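Local coordinates for Pyrsv_gp04 (Pyrobaculum spherical virus, PDB 2VXZ), which is of unknown function but, as a member of a viral family of predicted transcriptional regulators with a helix-turn-helix fold, probably binds DNA, at residues 17-22 with 28-33; 46-49 with 53-56; 57-62 with 131-136; 140-145 with 149-154. One frame throughout, in Å; residues are numbered along the deposited sequence.

Contact 1: residues 17-22 with 28-33; sequences LALLAD and SLIQQR
Leu19 of helix 7-20 points at helix 27-34 and lands between Ile30 and Arg33. One branch does most of the touching. Leu19 CD2 lies 3.8 Å from Arg33 CB and 4.0 Å from Ile30 CA, so it presses on the helix surface itself. Leu19 CG stands opposite its own backbone N (chi1 -164°), which sends the side chain straight across the gap. The other branch turns to the arginine head: Leu19 CD1 is 4.0 Å from Arg33 NH1, at the guanidinium edge and near its plane. The two side chains cross at about a right angle. Arg33 bends at chi2 (-73°), and this folds the guanidinium back over Leu29, whose CD1 lies over one face, toward the rim. Asp22 OD1 is 5.7 Å from Arg33 NH1, too far for a salt bridge, though its charge may still attract the arginine. Lys25 takes that carboxylate instead, and its NZ also bonds Leu19 O. Deeper in, Ile30 reaches back with its long branch. Ile30 CD1 meets Leu20 CD2 at 4.2 Å. The contact is thus apolar inside and charged at its outer margin. It joins helix 7-20 to helix 27-34. Leu20 and Ile30 both continue onto Val65 of strand 62-66 and onto Lys25 of strand 25-26, while Ile30 also packs on Ile45 of helix 38-50.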
# COMPACT_ATOMS: atom_id res chain seq x y z
N LEU A 17 -7.65 -11.35 10.07
CA LEU A 17 -6.91 -12.42 9.38
C LEU A 17 -7.58 -12.82 8.06
O LEU A 17 -6.91 -13.04 7.05
CB LEU A 17 -6.73 -13.62 10.30
CG LEU A 17 -5.79 -13.39 11.49
CD1 LEU A 17 -5.74 -14.63 12.39
CD2 LEU A 17 -4.37 -13.01 11.05
N ALA A 18 -8.91 -12.87 8.07
CA ALA A 18 -9.66 -13.17 6.84
C ALA A 18 -9.46 -12.10 5.78
O ALA A 18 -9.24 -12.42 4.60
CB ALA A 18 -11.12 -13.31 7.16
N LEU A 19 -9.54 -10.84 6.19
CA LEU A 19 -9.34 -9.71 5.28
C LEU A 19 -7.95 -9.77 4.64
O LEU A 19 -7.79 -9.49 3.46
CB LEU A 19 -9.54 -8.40 6.05
CG LEU A 19 -9.75 -7.07 5.33
CD1 LEU A 19 -10.90 -7.16 4.34
CD2 LEU A 19 -10.00 -5.94 6.35
N LEU A 20 -6.94 -10.14 5.43
CA LEU A 20 -5.57 -10.27 4.93
C LEU A 20 -5.27 -11.50 4.07
O LEU A 20 -4.22 -11.55 3.43
CB LEU A 20 -4.57 -10.24 6.09
CG LEU A 20 -4.55 -8.94 6.89
CD1 LEU A 20 -3.67 -9.12 8.11
CD2 LEU A 20 -4.11 -7.76 6.02
N ALA A 21 -6.16 -12.49 4.05
CA ALA A 21 -5.92 -13.71 3.27
C ALA A 21 -5.68 -13.41 1.80
O ALA A 21 -4.91 -14.10 1.15
CB ALA A 21 -7.09 -14.69 3.42
N ASP A 22 -6.33 -12.37 1.29
CA ASP A 22 -6.23 -11.99 -0.11
C ASP A 22 -5.05 -11.04 -0.40
O ASP A 22 -4.68 -10.85 -1.56
CB ASP A 22 -7.54 -11.34 -0.56
CG ASP A 22 -8.30 -10.68 0.58
OD1 ASP A 22 -8.41 -9.44 0.60
OD2 ASP A 22 -8.78 -11.42 1.48
N SER A 28 -5.22 1.63 7.86
CA SER A 28 -6.34 2.49 7.46
C SER A 28 -7.41 1.73 6.67
O SER A 28 -8.60 1.96 6.87
CB SER A 28 -5.88 3.71 6.66
OG SER A 28 -5.10 3.33 5.56
N LEU A 29 -6.99 0.83 5.78
CA LEU A 29 -7.96 0.06 5.02
C LEU A 29 -8.68 -0.93 5.92
O LEU A 29 -9.91 -1.08 5.83
CB LEU A 29 -7.30 -0.67 3.86
CG LEU A 29 -8.24 -1.44 2.93
CD1 LEU A 29 -9.37 -0.57 2.39
CD2 LEU A 29 -7.46 -2.09 1.79
N ILE A 30 -7.93 -1.60 6.80
CA ILE A 30 -8.53 -2.51 7.79
C ILE A 30 -9.58 -1.80 8.65
O ILE A 30 -10.70 -2.29 8.81
CB ILE A 30 -7.42 -3.18 8.68
CG1 ILE A 30 -6.54 -4.07 7.81
CG2 ILE A 30 -8.05 -4.00 9.83
CD1 ILE A 30 -5.19 -4.43 8.41
N GLN A 31 -9.22 -0.64 9.21
CA GLN A 31 -10.17 0.16 10.00
C GLN A 31 -11.46 0.44 9.25
O GLN A 31 -12.55 0.29 9.80
CB GLN A 31 -9.59 1.52 10.35
CG GLN A 31 -8.45 1.50 11.27
CD GLN A 31 -7.73 2.83 11.27
OE1 GLN A 31 -6.52 2.90 11.08
NE2 GLN A 31 -8.49 3.91 11.45
N GLN A 32 -11.31 0.88 8.00
CA GLN A 32 -12.45 1.26 7.18
C GLN A 32 -13.33 0.05 6.87
O GLN A 32 -14.57 0.11 7.07
CB GLN A 32 -11.98 1.92 5.88
CG GLN A 32 -13.12 2.43 4.99
CD GLN A 32 -13.69 1.38 4.06
OE1 GLN A 32 -12.96 0.59 3.47
NE2 GLN A 32 -15.01 1.37 3.93
N ARG A 33 -12.70 -1.03 6.43
CA ARG A 33 -13.43 -2.21 5.99
C ARG A 33 -14.22 -2.83 7.10
O ARG A 33 -15.33 -3.31 6.88
CB ARG A 33 -12.47 -3.24 5.41
CG ARG A 33 -11.96 -2.89 4.03
CD ARG A 33 -13.04 -3.07 2.99
NE ARG A 33 -12.57 -2.72 1.65
CZ ARG A 33 -11.90 -3.52 0.84
NH1 ARG A 33 -11.56 -4.75 1.22
NH2 ARG A 33 -11.53 -3.08 -0.35

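Contact 2: residues 46-49 with 53-56; sequences YVLE and RVTR
Leu48 O, near the end of helix 38-50, accepts a hydrogen bond from Arg53 N at 2.8 Å. The N-H...O angle is 150°, and the donor is tilted from the carbonyl plane. This bond ties the chain back to the helix just after it turns. A water makes a second tie by donating to both Glu49 O and Val54 O. From there the backbone straightens into strand 55-59. Val54 fits against the helix with both methyls. Val54 CG2 is 3.7 Å from Leu48 CB and 3.6 Å from Glu49 N, while CG1 lies beside Leu48 CB and CD1. A chi1 of -57° sets Val54 CG1 opposite the carbonyl carbon and leaves CG2 between N and C, facing Leu48 and Glu49. Leu48 CD2 meets Arg53 at CB, and the rest of that arginine leads away. Glu49 extends along the strand and brings its carboxylate onto the methylenes of Arg56: Glu49 OE2 is 3.3 Å from Arg56 CG. The charged ends do not meet, since Glu49 OE1 and Arg56 NE are 4.7 Å apart. A second water donates to Glu49 OE2 and binds Arg56 NH1 only weakly. Carboxylate and guanidinium planes stand 69° apart. Lys42 lies close to Arg56 with a like charge. Helix, short strand, two helices and a hairpin are consistent with a winged helix-turn-helix fold, in which this turn would lead from the third helix into the wing.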
# COMPACT_ATOMS: atom_id res chain seq x y z
N TYR A 46 -1.59 -5.42 16.95
CA TYR A 46 -0.57 -5.72 17.94
C TYR A 46 -0.71 -7.13 18.54
O TYR A 46 0.28 -7.87 18.67
CB TYR A 46 -0.63 -4.67 19.05
CG TYR A 46 0.31 -4.94 20.20
CD1 TYR A 46 1.68 -4.76 20.06
CD2 TYR A 46 -0.17 -5.37 21.42
CE1 TYR A 46 2.55 -5.01 21.12
CE2 TYR A 46 0.69 -5.62 22.49
CZ TYR A 46 2.04 -5.44 22.32
OH TYR A 46 2.89 -5.68 23.38
N VAL A 47 -1.93 -7.50 18.92
CA VAL A 47 -2.17 -8.82 19.46
C VAL A 47 -1.78 -9.91 18.44
O VAL A 47 -1.15 -10.90 18.81
CB VAL A 47 -3.64 -8.98 19.90
CG1 VAL A 47 -3.97 -10.44 20.20
CG2 VAL A 47 -3.91 -8.11 21.13
N LEU A 48 -2.18 -9.72 17.18
CA LEU A 48 -1.82 -10.67 16.10
C LEU A 48 -0.30 -10.77 15.89
O LEU A 48 0.24 -11.87 15.68
CB LEU A 48 -2.50 -10.29 14.79
CG LEU A 48 -4.02 -10.50 14.74
CD1 LEU A 48 -4.61 -9.91 13.46
CD2 LEU A 48 -4.40 -11.99 14.87
N GLU A 49 0.38 -9.63 15.98
CA GLU A 49 1.83 -9.56 15.82
C GLU A 49 2.52 -10.33 16.95
O GLU A 49 3.46 -11.09 16.71
CB GLU A 49 2.26 -8.09 15.80
CG GLU A 49 3.64 -7.79 15.24
CD GLU A 49 3.84 -6.28 15.03
OE1 GLU A 49 3.21 -5.48 15.77
OE2 GLU A 49 4.60 -5.90 14.13
N ARG A 53 1.07 -13.99 14.02
CA ARG A 53 0.11 -14.17 12.91
C ARG A 53 0.20 -13.11 11.82
O ARG A 53 -0.24 -13.34 10.69
CB ARG A 53 -1.33 -14.20 13.42
CG ARG A 53 -1.65 -15.29 14.43
CD ARG A 53 -1.43 -16.70 13.87
NE ARG A 53 -2.22 -17.02 12.68
CZ ARG A 53 -3.41 -17.64 12.68
NH1 ARG A 53 -4.00 -18.00 13.81
NH2 ARG A 53 -4.02 -17.89 11.52
N VAL A 54 0.73 -11.94 12.15
CA VAL A 54 0.97 -10.91 11.15
C VAL A 54 2.33 -10.28 11.36
O VAL A 54 2.95 -10.43 12.43
CB VAL A 54 -0.09 -9.78 11.17
CG1 VAL A 54 -1.48 -10.34 10.98
CG2 VAL A 54 0.02 -8.97 12.47
N THR A 55 2.78 -9.57 10.33
CA THR A 55 3.99 -8.76 10.38
C THR A 55 3.62 -7.35 9.94
O THR A 55 2.82 -7.18 9.02
CB THR A 55 5.07 -9.28 9.40
OG1 THR A 55 5.23 -10.70 9.55
CG2 THR A 55 6.39 -8.59 9.66
N ARG A 56 4.20 -6.34 10.58
CA ARG A 56 4.03 -4.96 10.15
C ARG A 56 5.26 -4.53 9.40
O ARG A 56 6.36 -4.62 9.93
CB ARG A 56 3.83 -4.02 11.35
CG ARG A 56 2.54 -4.25 12.10
CD ARG A 56 2.44 -3.31 13.29
NE ARG A 56 2.03 -1.97 12.90
CZ ARG A 56 2.78 -0.87 12.95
NH1 ARG A 56 4.03 -0.90 13.38
NH2 ARG A 56 2.26 0.28 12.56
O HOH W 1 4.67 -11.39 14.33
O HOH W 2 5.73 -3.53 14.70

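Contact 3: residues 57-62 with 131-136; sequences VAFGNV and LNHLLK
Phe59 and His133 meet edge to face, with the histidine edge directed at the phenylalanine ring. His133 CD2 stands 3.5 Å above the plane of the Phe59 ring, over its centre. The ring centroids are 4.6 Å apart and the planes make an angle of 65°. Both side chains have CG opposite the backbone N, Phe59 at chi1 -163° and His133 at -173°. That torsion swings the phenylalanine toward helix 125-139 and sends the imidazole out from the helix to the turn. The histidine also uses a face. Gly60 N lies 3.5 Å above the imidazole plane, over its centre, and Gly60 CA makes a CH-pi contact 4.1 Å from the ring centroid. His133 therefore has its edge on Phe59 and a face on the backbone of the next residue. Gly60 belongs to a type II' beta turn from Phe59 to Val62. Its positive phi suits glycine, and its backbone lies directly against the histidine. Leu134 adds a smaller contact, with its CB 4.1 Å from Phe59 CZ. Phe130, Met137, Tyr72 and Met79 also touch the Phe59 side chain. The contact is aromatic and apolar, without direct hydrogen bonds between its segments. Between these two segments, the fit of rings and glycine backbone holds the hairpin tip to helix 125-139. Beside them, Asn61 OD1 adds a hydrogen bond to Ser129 OG of the same helix.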
# COMPACT_ATOMS: atom_id res chain seq x y z
N VAL A 57 5.08 -4.08 8.17
CA VAL A 57 6.17 -3.61 7.36
C VAL A 57 5.99 -2.13 7.08
O VAL A 57 4.96 -1.70 6.55
CB VAL A 57 6.25 -4.39 6.04
CG1 VAL A 57 7.40 -3.89 5.18
CG2 VAL A 57 6.40 -5.87 6.34
N ALA A 58 7.00 -1.34 7.46
CA ALA A 58 6.98 0.09 7.21
C ALA A 58 7.09 0.32 5.71
O ALA A 58 7.93 -0.26 5.04
CB ALA A 58 8.14 0.78 7.94
N PHE A 59 6.19 1.15 5.19
CA PHE A 59 6.18 1.48 3.78
C PHE A 59 6.03 2.98 3.67
O PHE A 59 4.96 3.51 3.37
CB PHE A 59 5.06 0.73 3.06
CG PHE A 59 5.22 0.68 1.57
CD1 PHE A 59 5.87 -0.39 0.96
CD2 PHE A 59 4.74 1.71 0.77
CE1 PHE A 59 6.02 -0.45 -0.40
CE2 PHE A 59 4.89 1.66 -0.61
CZ PHE A 59 5.53 0.58 -1.20
N GLY A 60 7.14 3.67 3.92
CA GLY A 60 7.14 5.11 4.06
C GLY A 60 6.50 5.47 5.38
O GLY A 60 6.90 4.95 6.42
N ASN A 61 5.48 6.32 5.33
CA ASN A 61 4.78 6.77 6.53
C ASN A 61 3.55 5.92 6.90
O ASN A 61 2.94 6.16 7.94
CB ASN A 61 4.38 8.24 6.38
CG ASN A 61 5.57 9.16 6.13
OD1 ASN A 61 5.44 10.18 5.45
ND2 ASN A 61 6.74 8.81 6.67
N VAL A 62 3.18 4.96 6.05
CA VAL A 62 2.13 3.98 6.38
C VAL A 62 2.78 2.66 6.78
O VAL A 62 3.94 2.41 6.45
CB VAL A 62 1.14 3.70 5.20
CG1 VAL A 62 0.79 4.97 4.44
CG2 VAL A 62 1.71 2.66 4.25
N LEU A 131 2.89 6.46 -2.57
CA LEU A 131 3.28 6.28 -3.98
C LEU A 131 4.72 6.77 -4.25
O LEU A 131 5.43 6.21 -5.10
CB LEU A 131 2.28 7.00 -4.89
CG LEU A 131 0.88 6.38 -4.92
CD1 LEU A 131 -0.04 7.24 -5.74
CD2 LEU A 131 0.90 4.96 -5.47
N ASN A 132 5.15 7.81 -3.54
CA ASN A 132 6.53 8.28 -3.62
C ASN A 132 7.49 7.19 -3.16
O ASN A 132 8.52 6.95 -3.78
CB ASN A 132 6.74 9.52 -2.75
CG ASN A 132 8.10 10.14 -2.94
OD1 ASN A 132 8.45 10.52 -4.05
ND2 ASN A 132 8.88 10.26 -1.85
N HIS A 133 7.14 6.51 -2.07
CA HIS A 133 7.97 5.44 -1.55
C HIS A 133 8.09 4.30 -2.57
O HIS A 133 9.18 3.76 -2.79
CB HIS A 133 7.40 4.91 -0.24
CG HIS A 133 8.29 3.93 0.44
ND1 HIS A 133 9.39 4.31 1.19
CD2 HIS A 133 8.26 2.58 0.46
CE1 HIS A 133 9.98 3.23 1.65
NE2 HIS A 133 9.33 2.16 1.22
N LEU A 134 6.98 3.98 -3.21
CA LEU A 134 6.93 2.94 -4.25
C LEU A 134 7.80 3.34 -5.43
O LEU A 134 8.58 2.53 -5.96
CB LEU A 134 5.48 2.72 -4.70
CG LEU A 134 5.19 1.63 -5.74
CD1 LEU A 134 5.76 0.26 -5.34
CD2 LEU A 134 3.68 1.52 -6.03
N LEU A 135 7.68 4.59 -5.86
CA LEU A 135 8.47 5.05 -7.01
C LEU A 135 9.96 5.00 -6.69
O LEU A 135 10.78 4.63 -7.53
CB LEU A 135 8.06 6.46 -7.46
CG LEU A 135 6.72 6.59 -8.18
CD1 LEU A 135 6.35 8.04 -8.38
CD2 LEU A 135 6.73 5.87 -9.52
N LYS A 136 10.32 5.36 -5.48
CA LYS A 136 11.73 5.36 -5.09
C LYS A 136 12.29 3.93 -5.07
O LYS A 136 13.47 3.70 -5.37
CB LYS A 136 11.86 6.04 -3.74
CG LYS A 136 13.18 6.71 -3.47
CD LYS A 136 13.07 7.53 -2.20
CE LYS A 136 13.58 8.94 -2.42
NZ LYS A 136 13.60 9.72 -1.14

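Contact 4: residues 140-145 with 149-154; sequences GEPYVK and TVYLTA
Tyr151 lays one ring face against Pro142 and turns an edge to Gly140 O, and its atoms can be followed outward. From CB, chi1 of -66° sets CG opposite the carbonyl carbon and brings the ring back to the preceding loop. Tyr151 CD1 and CE1 then come to Gly140 O, which lies in the ring plane, 3.1 Å from CE1. Pro142 CB sits over the face, in a CH-pi contact 3.8 Å from the ring centroid. Further along, Tyr151 CZ is 3.7 Å from Pro142 CB. At the tip, OH passes Pro142 CD and bonds Asn132 OD1, which Thr149 OG1 also bonds. The backbones pair beside this. Val144 and Val150 form a hydrogen-bonded antiparallel bridge, with Val150 N to Val144 O at 3.0 Å. Val144 N to Val150 O is nearly straight (171°), whereas Tyr143 N reaches the same oxygen only weakly. Tyr143 and Val144 both face Val150, a classic beta bulge. Val144 CB and Val150 CB lie 3.8 Å apart. Lys145 NZ donates to Pro142 O at 2.6 Å within the loop. The chemistry divides the work: main-chain bonds close the turn, while the Tyr151 and Thr149 hydroxyls, both on Asn132, tie it to helix 125-139.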
# COMPACT_ATOMS: atom_id res chain seq x y z
N GLY A 140 14.83 4.40 -7.87
CA GLY A 140 15.89 5.01 -7.08
C GLY A 140 15.58 6.46 -6.73
O GLY A 140 14.46 6.92 -6.92
N GLU A 141 16.59 7.18 -6.25
CA GLU A 141 16.39 8.56 -5.81
C GLU A 141 15.95 9.45 -6.95
O GLU A 141 16.43 9.31 -8.07
CB GLU A 141 17.67 9.12 -5.20
CG GLU A 141 18.14 8.39 -3.97
CD GLU A 141 17.19 8.51 -2.83
OE1 GLU A 141 16.64 9.61 -2.61
OE2 GLU A 141 16.97 7.50 -2.14
N PRO A 142 15.04 10.39 -6.67
CA PRO A 142 14.49 11.20 -7.75
C PRO A 142 15.47 12.20 -8.36
O PRO A 142 16.42 12.63 -7.69
CB PRO A 142 13.35 11.96 -7.07
CG PRO A 142 13.74 12.04 -5.67
CD PRO A 142 14.47 10.76 -5.37
N TYR A 143 15.23 12.54 -9.62
CA TYR A 143 16.00 13.57 -10.31
C TYR A 143 15.64 14.97 -9.80
O TYR A 143 16.52 15.81 -9.59
CB TYR A 143 15.73 13.45 -11.81
CG TYR A 143 16.45 14.46 -12.65
CD1 TYR A 143 17.84 14.58 -12.60
CD2 TYR A 143 15.75 15.27 -13.55
CE1 TYR A 143 18.50 15.51 -13.38
CE2 TYR A 143 16.40 16.19 -14.33
CZ TYR A 143 17.77 16.31 -14.25
OH TYR A 143 18.43 17.23 -15.05
N VAL A 144 14.34 15.22 -9.63
CA VAL A 144 13.84 16.47 -9.08
C VAL A 144 13.31 16.15 -7.69
O VAL A 144 12.46 15.27 -7.52
CB VAL A 144 12.72 17.10 -9.97
CG1 VAL A 144 12.23 18.43 -9.40
CG2 VAL A 144 13.22 17.28 -11.41
N LYS A 145 13.83 16.86 -6.69
CA LYS A 145 13.60 16.51 -5.29
C LYS A 145 12.62 17.43 -4.56
O LYS A 145 11.95 16.99 -3.61
CB LYS A 145 14.94 16.48 -4.54
CG LYS A 145 15.82 15.25 -4.85
CD LYS A 145 17.32 15.59 -4.89
CE LYS A 145 18.20 14.37 -4.69
NZ LYS A 145 17.79 13.16 -5.49
N THR A 149 8.26 15.45 -6.59
CA THR A 149 9.39 14.60 -6.92
C THR A 149 9.20 14.07 -8.33
O THR A 149 8.10 13.70 -8.69
CB THR A 149 9.54 13.38 -5.97
OG1 THR A 149 8.25 12.82 -5.67
CG2 THR A 149 10.23 13.78 -4.68
N VAL A 150 10.26 14.06 -9.11
CA VAL A 150 10.22 13.52 -10.45
C VAL A 150 11.33 12.46 -10.62
O VAL A 150 12.49 12.72 -10.35
CB VAL A 150 10.36 14.62 -11.53
CG1 VAL A 150 10.24 14.01 -12.91
CG2 VAL A 150 9.27 15.69 -11.32
N TYR A 151 10.91 11.27 -11.06
CA TYR A 151 11.77 10.09 -11.23
C TYR A 151 11.96 9.84 -12.71
O TYR A 151 11.01 9.94 -13.47
CB TYR A 151 11.09 8.86 -10.59
CG TYR A 151 10.98 8.99 -9.09
CD1 TYR A 151 11.99 8.51 -8.27
CD2 TYR A 151 9.91 9.66 -8.49
CE1 TYR A 151 11.92 8.68 -6.88
CE2 TYR A 151 9.84 9.82 -7.11
CZ TYR A 151 10.85 9.32 -6.31
OH TYR A 151 10.80 9.50 -4.93
N LEU A 152 13.18 9.49 -13.11
CA LEU A 152 13.48 9.14 -14.49
C LEU A 152 13.23 7.65 -14.64
O LEU A 152 13.83 6.84 -13.93
CB LEU A 152 14.94 9.46 -14.82
CG LEU A 152 15.34 10.92 -14.70
CD1 LEU A 152 16.85 11.08 -14.91
CD2 LEU A 152 14.55 11.78 -15.69
N THR A 153 12.36 7.28 -15.57
CA THR A 153 12.03 5.86 -15.76
C THR A 153 13.23 5.08 -16.31
O THR A 153 13.37 3.88 -16.04
CB THR A 153 10.73 5.65 -16.58
OG1 THR A 153 10.86 6.29 -17.87
CG2 THR A 153 9.51 6.21 -15.82
N ALA A 154 14.14 5.76 -17.01
CA ALA A 154 15.42 5.14 -17.42
C ALA A 154 16.28 4.60 -16.27
O ALA A 154 17.18 3.79 -16.49
CB ALA A 154 16.24 6.13 -18.24
O HOH W 3 15.27 9.66 -11.26

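Overall arrangement
Contacts 1 to 4 follow one another along the chain without overlap. Contacts 1 and 2 lie on the same side of the chain's centre, with centres 13 Å apart, and touch where Leu17 and Leu20 pack on Leu48, Arg53 and Val54. They belong to the helical part, and the start of its hairpin, of a probable winged helix-turn-helix. Contacts 2 and 3 share strand 55-59, though their centres are 20 Å apart. Helix 125-139 also joins contacts 3 and 4, centres 15 Å apart, through Asn132 and Lys136. Contacts 2 and 4 have centres about 34 Å apart, on opposite sides of the chain's centre. The protein is thus elongated, and the hairpin reaches from the N-terminal helices to helix 125-139.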